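Local coordinates for monosaccharide ABC transporter substrate-binding protein, CUT2 family (Acidothermus cellulolyticus, PDB 4RU1) that binds myo-inositol in the cleft between its two lobes and probably hands such polyols or sugars to an ABC transporter for uptake, at residues A136-S140 with E141-H145; R161-G164 with V165-T168. All coordinates share one frame; numbering follows the deposited sequence.

Contact 1 (A136-S140 with E141-H145)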
ATOM      1  N   ALA A 136      -3.032  12.524  14.501  1.00 15.73           N
ATOM      2  CA  ALA A 136      -3.305  13.913  14.810  1.00 15.96           C
ATOM      3  C   ALA A 136      -4.682  14.300  14.303  1.00 17.12           C
ATOM      4  O   ALA A 136      -5.431  14.972  15.001  1.00 18.95           O
ATOM      5  CB  ALA A 136      -2.238  14.812  14.161  1.00 23.97           C
ATOM      6  N   ARG A 137      -5.038  13.865  13.109  1.00 18.39           N
ATOM      7  CA  ARG A 137      -6.333  14.133  12.578  1.00 15.41           C
ATOM      8  C   ARG A 137      -7.403  13.480  13.457  1.00 19.56           C
ATOM      9  O   ARG A 137      -8.418  14.096  13.787  1.00 16.94           O
ATOM     10  CB  ARG A 137      -6.472  13.672  11.142  1.00 16.98           C
ATOM     11  CG  ARG A 137      -7.766  14.187  10.524  1.00 25.87           C
ATOM     12  CD  ARG A 137      -7.879  13.746   9.079  1.00 26.04           C
ATOM     13  NE  ARG A 137      -9.169  14.047   8.486  1.00 19.75           N
ATOM     14  CZ  ARG A 137      -9.359  14.748   7.362  1.00 20.10           C
ATOM     15  NH1 ARG A 137      -8.315  15.261   6.716  1.00 24.44           N
ATOM     16  NH2 ARG A 137     -10.598  14.906   6.888  1.00 19.95           N
ATOM     17  N   ALA A 138      -7.219  12.214  13.862  1.00 16.87           N
ATOM     18  CA  ALA A 138      -8.190  11.535  14.715  1.00 18.43           C
ATOM     19  C   ALA A 138      -8.405  12.285  16.041  1.00 18.32           C
ATOM     20  O   ALA A 138      -9.522  12.380  16.523  1.00 18.34           O
ATOM     21  CB  ALA A 138      -7.731  10.113  14.931  1.00 14.46           C
ATOM     22  N   THR A 139      -7.331  12.794  16.622  1.00 15.41           N
ATOM     23  CA  THR A 139      -7.397  13.527  17.889  1.00 16.63           C
ATOM     24  C   THR A 139      -8.185  14.823  17.678  1.00 25.42           C
ATOM     25  O   THR A 139      -9.085  15.163  18.464  1.00 21.42           O
ATOM     26  CB  THR A 139      -5.973  13.819  18.366  1.00 21.69           C
ATOM     27  OG1 THR A 139      -5.381  12.605  18.821  1.00 22.01           O
ATOM     28  CG2 THR A 139      -6.024  14.806  19.541  1.00 26.61           C
ATOM     29  N   SER A 140      -7.911  15.487  16.564  1.00 21.65           N
ATOM     30  CA  SER A 140      -8.639  16.713  16.203  1.00 20.98           C
ATOM     31  C   SER A 140     -10.144  16.488  15.956  1.00 26.58           C
ATOM     32  O   SER A 140     -10.936  17.334  16.298  1.00 29.85           O
ATOM     33  CB  SER A 140      -8.019  17.317  14.939  1.00 21.41           C
ATOM     34  OG  SER A 140      -6.673  17.663  15.188  1.00 39.01           O
ATOM     35  N   GLU A 141     -10.534  15.344  15.407  1.00 20.76           N
ATOM     36  CA  GLU A 141     -11.923  14.995  15.190  1.00 27.82           C
ATOM     37  C   GLU A 141     -12.624  14.460  16.432  1.00 19.81           C
ATOM     38  O   GLU A 141     -13.802  14.063  16.320  1.00 21.02           O
ATOM     39  CB  GLU A 141     -12.018  13.946  14.097  1.00 23.31           C
ATOM     40  CG  GLU A 141     -11.448  14.426  12.772  1.00 21.62           C
ATOM     41  CD  GLU A 141     -11.270  13.371  11.704  1.00 16.67           C
ATOM     42  OE1 GLU A 141     -11.071  12.205  12.046  1.00 22.38           O
ATOM     43  OE2 GLU A 141     -11.264  13.783  10.497  1.00 21.29           O
ATOM     44  N   GLY A 142     -11.935  14.432  17.573  1.00 18.04           N
ATOM     45  CA  GLY A 142     -12.555  14.209  18.900  1.00 26.84           C
ATOM     46  C   GLY A 142     -12.539  12.761  19.333  1.00 30.42           C
ATOM     47  O   GLY A 142     -13.191  12.355  20.297  1.00 24.01           O
ATOM     48  N   PHE A 143     -11.814  11.941  18.617  1.00 20.56           N
ATOM     49  CA  PHE A 143     -11.803  10.502  19.009  1.00 18.47           C
ATOM     50  C   PHE A 143     -10.899  10.278  20.178  1.00 17.81           C
ATOM     51  O   PHE A 143      -9.862  10.972  20.317  1.00 21.45           O
ATOM     52  CB  PHE A 143     -11.383   9.653  17.770  1.00 16.64           C
ATOM     53  CG  PHE A 143     -12.377   9.755  16.629  1.00 15.99           C
ATOM     54  CD1 PHE A 143     -13.630   9.177  16.777  1.00 16.90           C
ATOM     55  CD2 PHE A 143     -12.115  10.412  15.434  1.00 16.98           C
ATOM     56  CE1 PHE A 143     -14.582   9.196  15.762  1.00 16.22           C
ATOM     57  CE2 PHE A 143     -13.060  10.454  14.428  1.00 17.98           C
ATOM     58  CZ  PHE A 143     -14.319   9.868  14.582  1.00 18.46           C
ATOM     59  N   LYS A 144     -11.270   9.315  21.010  1.00 17.40           N
ATOM     60  CA  LYS A 144     -10.563   9.019  22.262  1.00 19.83           C
ATOM     61  C   LYS A 144      -9.889   7.643  22.334  1.00 14.68           C
ATOM     62  O   LYS A 144      -9.110   7.446  23.220  1.00 19.48           O
ATOM     63  CB  LYS A 144     -11.554   9.064  23.453  1.00 24.59           C
ATOM     64  CG  LYS A 144     -12.408  10.340  23.632  1.00 40.29           C
ATOM     65  CD  LYS A 144     -11.579  11.608  23.857  1.00 50.39           C
ATOM     66  CE  LYS A 144     -12.475  12.856  23.895  1.00 36.41           C
ATOM     67  NZ  LYS A 144     -11.827  14.028  23.235  1.00 49.88           N
ATOM     68  N   HIS A 145     -10.347   6.664  21.537  1.00 16.62           N
ATOM     69  CA  HIS A 145      -9.842   5.313  21.598  1.00 16.18           C
ATOM     70  C   HIS A 145      -9.857   4.688  20.201  1.00 12.49           C
ATOM     71  O   HIS A 145     -10.873   4.246  19.698  1.00 17.35           O
ATOM     72  CB  HIS A 145     -10.598   4.458  22.612  1.00 18.71           C
ATOM     73  CG  HIS A 145     -10.040   3.075  22.731  1.00 15.48           C
ATOM     74  ND1 HIS A 145     -10.554   2.105  23.557  1.00 17.53           N
ATOM     75  CD2 HIS A 145      -8.940   2.521  22.153  1.00 16.23           C
ATOM     76  CE1 HIS A 145      -9.838   1.000  23.438  1.00 20.45           C
ATOM     77  NE2 HIS A 145      -8.868   1.218  22.567  1.00 17.64           N
TER
HETATM   78  O   HOH W   1     -13.074  13.731   7.873  1.00 29.96           O
HETATM   79  O   HOH W   2      -7.223  11.463  20.895  1.00 30.03           O
HETATM   80  O   HOH W   3      -9.923  13.703  20.760  1.00 31.86           O
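Glu141 closes the last turn of helix 127-140 by folding its side chain back on Arg137. Glu141 N gives a hydrogen bond to Arg137 O (2.9 Å), and the carboxylate bonds the side chain of the same arginine. CG lies beside the backbone N (chi1 -60°) and the rest of the chain is extended, which carries Glu141 OE2 to Arg137 NE for a salt bridge of 2.9 Å. NE approaches from above the carboxylate plane, 42° out of it, and the two flat groups stand nearly perpendicular, so this is a single-bond grip and not a two-pronged one. A water accepts from Arg137 NH2 and donates to Glu141 OE2, adding a second, indirect link. Arg137 NH2 also forms a salt bridge with Asp288, and the guanidinium lies in cation-pi contact with Trp247, while Glu141 OE1 accepts from Trp247 NE1. Shortened to an alanine, this position would probably leave Arg137 NE and the Trp247 indole N-H without their carboxylate partner and the guanidinium less firmly fixed, with Asp288 and the Trp247 ring remaining.

Gly142 follows with phi 94°, a value that favours glycine, and its N bonds Thr139 O, three residues back, at 3.1 Å. Phe143 N then reaches five residues back to Ala138 O, also at 3.1 Å. The Phe143 ring sets its CD2 edge near Ala138 O (3.4 Å) and approaches Ala138 CB more loosely; both side chains rest on Leu202 of strand 202-205. One water joins Phe143 O to Thr139 OG1, which also takes a bond from Lys170 N; another gathers Thr139 O, Phe143 O and Lys144 NZ. The six-to-one and five-to-two pattern around a left-handed glycine is a Schellman motif, here ending a helix and turning the chain toward strand 145-150.

Contact 2 (R161-G164 with V165-T168). With INS (1,2,3,4,5,6-hexahydroxy-cyclohexane), chain M.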
ATOM      1  N   ARG A 161       2.516   2.423   9.676  1.00 13.25           N
ATOM      2  CA  ARG A 161       1.287   3.176   9.771  1.00 13.63           C
ATOM      3  C   ARG A 161       0.745   3.197  11.211  1.00 16.15           C
ATOM      4  O   ARG A 161       0.449   4.268  11.757  1.00 15.03           O
ATOM      5  CB  ARG A 161       0.198   2.602   8.830  1.00 15.32           C
ATOM      6  CG  ARG A 161       0.466   2.753   7.357  1.00 13.80           C
ATOM      7  CD  ARG A 161      -0.621   2.138   6.484  1.00 16.97           C
ATOM      8  NE  ARG A 161      -0.304   2.368   5.063  1.00 12.48           N
ATOM      9  CZ  ARG A 161      -0.893   1.723   4.071  1.00 12.91           C
ATOM     10  NH1 ARG A 161      -1.897   0.878   4.264  1.00 14.14           N
ATOM     11  NH2 ARG A 161      -0.565   2.021   2.866  1.00 15.85           N
ATOM     12  N   CYS A 162       0.694   2.011  11.783  1.00 13.59           N
ATOM     13  CA  CYS A 162       0.197   1.910  13.174  1.00 14.64           C
ATOM     14  C   CYS A 162       1.151   2.568  14.158  1.00 14.01           C
ATOM     15  O   CYS A 162       0.693   3.304  15.108  1.00 14.15           O
ATOM     16  CB  CYS A 162      -0.083   0.482  13.521  1.00 15.54           C
ATOM     17  SG  CYS A 162      -1.353  -0.194  12.454  1.00 21.55           S
ATOM     18  N   ASN A 163       2.444   2.375  13.985  1.00 12.53           N
ATOM     19  CA  ASN A 163       3.365   3.074  14.925  1.00 17.17           C
ATOM     20  C   ASN A 163       3.162   4.613  14.797  1.00 13.27           C
ATOM     21  O   ASN A 163       3.242   5.331  15.789  1.00 15.02           O
ATOM     22  CB  ASN A 163       4.775   2.648  14.677  1.00 14.04           C
ATOM     23  CG  ASN A 163       5.756   3.421  15.469  1.00 32.66           C
ATOM     24  OD1 ASN A 163       6.448   4.241  14.925  1.00 23.88           O
ATOM     25  ND2 ASN A 163       5.797   3.197  16.779  1.00 35.00           N
ATOM     26  N   GLY A 164       2.953   5.089  13.574  1.00 15.24           N
ATOM     27  CA  GLY A 164       2.807   6.523  13.422  1.00 13.53           C
ATOM     28  C   GLY A 164       1.579   7.015  14.118  1.00 14.69           C
ATOM     29  O   GLY A 164       1.647   8.078  14.799  1.00 14.90           O
ATOM     30  N   VAL A 165       0.443   6.309  14.004  1.00 14.72           N
ATOM     31  CA  VAL A 165      -0.799   6.697  14.689  1.00 15.28           C
ATOM     32  C   VAL A 165      -0.528   6.758  16.218  1.00 16.51           C
ATOM     33  O   VAL A 165      -0.993   7.684  16.891  1.00 17.07           O
ATOM     34  CB  VAL A 165      -1.905   5.678  14.418  1.00 16.25           C
ATOM     35  CG1 VAL A 165      -3.084   5.900  15.329  1.00 15.08           C
ATOM     36  CG2 VAL A 165      -2.357   5.780  13.005  1.00 13.29           C
ATOM     37  N   GLN A 166       0.184   5.760  16.742  1.00 14.57           N
ATOM     38  CA  GLN A 166       0.372   5.694  18.197  1.00 14.13           C
ATOM     39  C   GLN A 166       1.129   6.898  18.700  1.00 22.85           C
ATOM     40  O   GLN A 166       0.860   7.327  19.789  1.00 17.84           O
ATOM     41  CB  GLN A 166       1.129   4.405  18.577  1.00 19.54           C
ATOM     42  CG  GLN A 166       1.298   4.140  20.077  1.00 19.74           C
ATOM     43  CD  GLN A 166       2.048   2.858  20.361  1.00 44.31           C
ATOM     44  OE1 GLN A 166       2.820   2.366  19.523  1.00 46.61           O
ATOM     45  NE2 GLN A 166       1.836   2.309  21.560  1.00 56.30           N
ATOM     46  N   GLN A 167       2.099   7.407  17.913  1.00 13.71           N
ATOM     47  CA  GLN A 167       2.924   8.541  18.271  1.00 16.32           C
ATOM     48  C   GLN A 167       2.167   9.817  18.504  1.00 22.65           C
ATOM     49  O   GLN A 167       2.536  10.613  19.414  1.00 20.88           O
ATOM     50  CB  GLN A 167       3.924   8.797  17.140  1.00 13.21           C
ATOM     51  CG  GLN A 167       5.053   7.784  17.151  1.00 16.20           C
ATOM     52  CD  GLN A 167       6.069   8.089  16.082  1.00 18.09           C
ATOM     53  OE1 GLN A 167       6.412   9.263  15.833  1.00 16.14           O
ATOM     54  NE2 GLN A 167       6.545   7.043  15.398  1.00 20.85           N
ATOM     55  N   THR A 168       1.193  10.078  17.641  1.00 15.66           N
ATOM     56  CA  THR A 168       0.458  11.349  17.680  1.00 14.69           C
ATOM     57  C   THR A 168      -0.970  11.296  18.234  1.00 14.93           C
ATOM     58  O   THR A 168      -1.523  12.380  18.556  1.00 17.69           O
ATOM     59  CB  THR A 168       0.383  11.949  16.300  1.00 12.97           C
ATOM     60  OG1 THR A 168      -0.202  10.965  15.445  1.00 15.87           O
ATOM     61  CG2 THR A 168       1.770  12.295  15.775  1.00 16.61           C
TER
HETATM   62  C1  INS M 401      -1.984  -1.172   0.992  1.00 11.78           C
HETATM   63  C2  INS M 401      -2.876  -2.331   1.410  1.00 20.58           C
HETATM   64  C3  INS M 401      -2.371  -3.614   0.752  1.00 15.87           C
HETATM   65  C4  INS M 401      -0.893  -3.856   0.966  1.00 13.86           C
HETATM   66  C5  INS M 401      -0.063  -2.711   0.480  1.00 10.17           C
HETATM   67  C6  INS M 401      -0.474  -1.393   1.079  1.00 14.39           C
HETATM   68  O1  INS M 401      -2.353   0.065   1.621  1.00 13.76           O
HETATM   69  O2  INS M 401      -2.682  -2.480   2.827  1.00 20.99           O
HETATM   70  O3  INS M 401      -3.131  -4.683   1.349  1.00 19.61           O
HETATM   71  O4  INS M 401      -0.473  -5.082   0.317  1.00 17.88           O
HETATM   72  O5  INS M 401       1.338  -2.872   0.793  1.00 13.46           O
HETATM   73  O6  INS M 401       0.267  -0.287   0.488  1.00 14.59           O
HETATM   74  O   HOH W   4       4.058   1.021  17.702  1.00 34.74           O
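Helix 156-168 is the crossover of a beta-alpha-beta unit between strands 145-150 and 172-177, and within it Arg161 belongs to the myo-inositol pocket. The successive turns are tied by Val165 N to Arg161 O (3.0 Å) and Gln166 N to Cys162 O (3.0 Å), with Gln167 N bonding Asn163 O at 3.2 Å.

Arg161 points away from the following turn. Its chain is extended from CG to NE, and it presents the guanidinium edge to the ligand: Arg161 NH1 (2.8 Å) and Arg161 NH2 (2.9 Å) both donate to INS O1, which lies in the guanidinium plane. NE is taken by Glu127 in a salt bridge, so the group is anchored behind while it forks onto a single hydroxyl oxygen in front.

On another side of the helix, Asn163 and Gln167 meet one turn apart. Asn163 has CG anti to N (chi1 173°), and this brings OD1 to Gln167 NE2 at 2.8 Å. The donor sits 44° out of the Asn163 carbonyl plane, although OD1 lies in the plane of the Gln167 amide. Gln167 OE1 accepts from Gln132 NE2, so this amide links both neighbours. Asn163 ND2 reaches Gln166 OE1 through a water, the two amides being too far apart, at 4.1 Å, to bond directly. Val165 and Cys162 instead pack on Cys148 and Tyr173 of the flanking strands, with Val165 CG2 against Arg161 O (3.4 Å).

The chemistry implies a division of labour: neutral side-chain amides add to the backbone bonds between turns, whereas the one cation is spent on a sugar-like hydroxyl; its charge is probably balanced by Glu127, and its rotation is likely to be restrained by the Glu127 bond at NE and the two bonds to INS O1.

Contact 1 is a surface contact at the C-terminal end of helix 127-140, while contact 2 is partly buried in the neighbouring helix 156-168 and runs to the ligand pocket; their centres lie about 12 Å apart. The two helices come before and after strand 145-150 in the same lobe and touch where Ala136 and Thr139 pack on Thr168. Each contact has an arginine with a carboxylate partner, but Arg137 is committed to protein and water at the lobe's outside, whereas Arg161 faces myo-inositol. Backbone bonding differs: contact 1 breaks the helix at a glycine, whereas contact 2 keeps i to i-4 bonds as far as Gln167 N to Asn163 O, with weaker bonds near the helix end.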